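Local coordinates for protein Nsp15 (Middle East respiratory syndrome-related coronavirus, PDB 5YVD) that is an endoribonuclease that probably cleaves viral RNA at uridylates, as in other coronavirus members of the EndoU family, at residues V63-L71 against G150-G158. Residues are numbered along the deposited sequence; the frame is centred on the assembly and turned at random.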
# COMPACT_ATOMS: atom_id res chain seq x y z
N VAL A 63 23.07 -13.02 16.72
CA VAL A 63 22.60 -14.25 17.32
C VAL A 63 23.42 -14.63 18.53
O VAL A 63 24.25 -15.53 18.49
CB VAL A 63 22.61 -15.37 16.29
CG1 VAL A 63 21.97 -16.64 16.87
CG2 VAL A 63 21.82 -14.89 15.09
N ARG A 64 23.15 -13.94 19.63
CA ARG A 64 23.91 -14.11 20.87
C ARG A 64 23.05 -13.58 21.98
O ARG A 64 22.12 -12.83 21.72
CB ARG A 64 25.20 -13.28 20.83
CG ARG A 64 24.96 -11.87 20.30
CD ARG A 64 26.01 -10.84 20.69
NE ARG A 64 27.22 -10.94 19.89
CZ ARG A 64 27.88 -9.89 19.42
NH1 ARG A 64 27.48 -8.64 19.63
NH2 ARG A 64 28.98 -10.10 18.72
N SER A 65 23.36 -13.94 23.22
CA SER A 65 22.61 -13.39 24.35
C SER A 65 22.99 -11.94 24.60
O SER A 65 24.07 -11.48 24.20
CB SER A 65 22.85 -14.21 25.62
OG SER A 65 24.23 -14.23 25.95
N HIS A 66 22.11 -11.21 25.25
CA HIS A 66 22.44 -9.85 25.63
C HIS A 66 21.53 -9.42 26.76
O HIS A 66 20.48 -10.03 26.96
CB HIS A 66 22.34 -8.90 24.43
CG HIS A 66 21.00 -8.89 23.76
ND1 HIS A 66 19.97 -8.06 24.15
CD2 HIS A 66 20.54 -9.58 22.69
CE1 HIS A 66 18.93 -8.26 23.36
NE2 HIS A 66 19.24 -9.17 22.46
N PRO A 67 21.93 -8.37 27.50
CA PRO A 67 21.05 -7.78 28.51
C PRO A 67 19.72 -7.39 27.93
O PRO A 67 19.65 -7.04 26.76
CB PRO A 67 21.81 -6.52 28.96
CG PRO A 67 23.24 -6.82 28.68
CD PRO A 67 23.28 -7.78 27.52
N ASP A 68 18.66 -7.48 28.72
CA ASP A 68 17.32 -7.26 28.17
C ASP A 68 17.17 -5.79 27.78
O ASP A 68 17.77 -4.90 28.40
CB ASP A 68 16.23 -7.71 29.16
CG ASP A 68 14.83 -7.73 28.53
OD1 ASP A 68 14.73 -7.62 27.28
OD2 ASP A 68 13.84 -7.84 29.30
N PHE A 69 16.37 -5.53 26.77
CA PHE A 69 16.30 -4.20 26.17
C PHE A 69 16.08 -3.07 27.16
O PHE A 69 16.69 -2.00 27.01
CB PHE A 69 15.22 -4.15 25.09
CG PHE A 69 15.44 -5.15 24.00
CD1 PHE A 69 16.41 -4.95 23.05
CD2 PHE A 69 14.69 -6.31 23.95
CE1 PHE A 69 16.63 -5.87 22.07
CE2 PHE A 69 14.91 -7.24 22.96
CZ PHE A 69 15.88 -7.02 22.02
N LYS A 70 15.20 -3.28 28.13
CA LYS A 70 14.88 -2.23 29.10
C LYS A 70 16.12 -1.74 29.85
O LYS A 70 16.15 -0.59 30.30
CB LYS A 70 13.82 -2.72 30.10
CG LYS A 70 14.37 -3.65 31.16
CD LYS A 70 13.36 -4.58 31.79
CE LYS A 70 14.09 -5.71 32.52
NZ LYS A 70 13.16 -6.61 33.26
N LEU A 71 17.13 -2.59 30.01
CA LEU A 71 18.37 -2.12 30.61
C LEU A 71 19.11 -1.18 29.64
O LEU A 71 19.63 -0.13 30.02
CB LEU A 71 19.25 -3.29 31.02
CG LEU A 71 18.68 -4.27 32.07
CD1 LEU A 71 19.79 -5.18 32.57
CD2 LEU A 71 18.02 -3.59 33.25
N GLY A 150 24.90 -7.09 35.94
CA GLY A 150 23.53 -7.38 35.56
C GLY A 150 22.86 -8.47 36.38
O GLY A 150 23.47 -9.06 37.25
N PRO A 151 21.58 -8.74 36.08
CA PRO A 151 20.77 -9.72 36.81
C PRO A 151 21.02 -11.17 36.40
O PRO A 151 21.81 -11.43 35.51
CB PRO A 151 19.34 -9.31 36.46
CG PRO A 151 19.45 -8.68 35.10
CD PRO A 151 20.81 -8.03 35.04
N ASP A 152 20.34 -12.12 37.05
CA ASP A 152 20.54 -13.55 36.76
C ASP A 152 19.72 -14.05 35.57
O ASP A 152 19.27 -15.22 35.55
CB ASP A 152 20.23 -14.40 37.99
CG ASP A 152 21.17 -14.13 39.14
OD1 ASP A 152 22.35 -13.81 38.87
OD2 ASP A 152 20.74 -14.28 40.30
N TYR A 153 19.56 -13.18 34.57
CA TYR A 153 18.93 -13.56 33.33
C TYR A 153 19.33 -12.63 32.19
O TYR A 153 19.91 -11.57 32.41
CB TYR A 153 17.44 -13.50 33.50
CG TYR A 153 16.93 -12.08 33.70
CD1 TYR A 153 16.74 -11.57 34.98
CD2 TYR A 153 16.63 -11.26 32.60
CE1 TYR A 153 16.27 -10.28 35.18
CE2 TYR A 153 16.16 -9.96 32.79
CZ TYR A 153 15.98 -9.47 34.08
OH TYR A 153 15.50 -8.18 34.30
N ALA A 154 18.98 -13.01 30.98
CA ALA A 154 19.33 -12.27 29.77
C ALA A 154 18.40 -12.68 28.62
O ALA A 154 17.62 -13.62 28.74
CB ALA A 154 20.79 -12.53 29.41
N TYR A 155 18.50 -11.98 27.51
CA TYR A 155 17.64 -12.22 26.38
C TYR A 155 18.43 -13.01 25.35
O TYR A 155 19.58 -12.70 25.12
CB TYR A 155 17.24 -10.88 25.82
CG TYR A 155 16.17 -10.88 24.76
CD1 TYR A 155 16.48 -10.96 23.40
CD2 TYR A 155 14.84 -10.75 25.12
CE1 TYR A 155 15.48 -10.91 22.44
CE2 TYR A 155 13.84 -10.72 24.17
CZ TYR A 155 14.15 -10.79 22.84
OH TYR A 155 13.12 -10.75 21.94
N PHE A 156 17.82 -14.03 24.74
CA PHE A 156 18.48 -14.77 23.65
C PHE A 156 17.46 -15.31 22.62
O PHE A 156 16.58 -16.09 22.97
CB PHE A 156 19.35 -15.91 24.22
CG PHE A 156 20.10 -16.70 23.17
CD1 PHE A 156 20.86 -16.06 22.18
CD2 PHE A 156 20.08 -18.10 23.19
CE1 PHE A 156 21.54 -16.80 21.24
CE2 PHE A 156 20.77 -18.84 22.25
CZ PHE A 156 21.50 -18.19 21.27
N ASN A 157 17.59 -14.86 21.36
CA ASN A 157 16.70 -15.29 20.28
C ASN A 157 15.18 -15.22 20.62
O ASN A 157 14.40 -16.08 20.22
CB ASN A 157 17.05 -16.72 19.83
CG ASN A 157 18.46 -16.85 19.27
OD1 ASN A 157 19.10 -15.88 18.85
ND2 ASN A 157 18.97 -18.08 19.25
N GLY A 158 14.76 -14.19 21.35
CA GLY A 158 13.36 -14.07 21.75
C GLY A 158 13.02 -14.55 23.16
O GLY A 158 11.99 -14.15 23.70
O HOH W 1 19.50 -12.51 20.76
O HOH W 2 19.39 -8.70 31.57
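Phe-69 turns a ring edge onto one face of the Tyr-155 ring. Its CE2 sits over the centre of that face, 3.6 Å from Tyr-155 CZ, and the planes meet at 65° in an edge-to-face pair. Tyr-155 CB makes a CH-pi contact over one face of the His-66 ring, whose edge receives Phe-69 CZ. The His-66 and Tyr-155 rings lie obliquely, with NE2 of His-66 3.4 Å from CD1 of Tyr-155. His-66 ND1 donates to Pro-67 O, tilted from the ring plane, which helps to hold the imidazole in its orientation. With CG anti to the backbone N (chi1 -171°), Tyr-155 runs alongside the His-66 side chain, both pointing the same way; Tyr-155 OH bonds Tyr-88 N. The Phe-156 ring has Val-63 C at its edge and Asn-157 ND2 over one face; that amide also bonds Thr-278 of the second subunit. Pro-151 CG lies over one face of the Tyr-153 ring, toward its rim. Lys-70 NZ donates to Tyr-153 OH at 3.0 Å and also bonds Ser-194 OG and Thr-192 OG1; Tyr-153 OH also bonds Thr-192 O.

His-66 N gives to Tyr-155 O at 2.9 Å, and Tyr-155 N gives to His-66 O at 2.8 Å. One water links Arg-64 O to Asn-157 N; a second links Asp-68 N to Tyr-153 O. His-66 and Tyr-155 form a single antiparallel bridge, a hydrogen-bonded pair, and their rings join Phe-69 in a buried aromatic cluster. Bridge and cluster together join the loop leading into helix 69-74 to the beta hairpin of strands 153-156 and 159-162 in the Nsp15 middle domain.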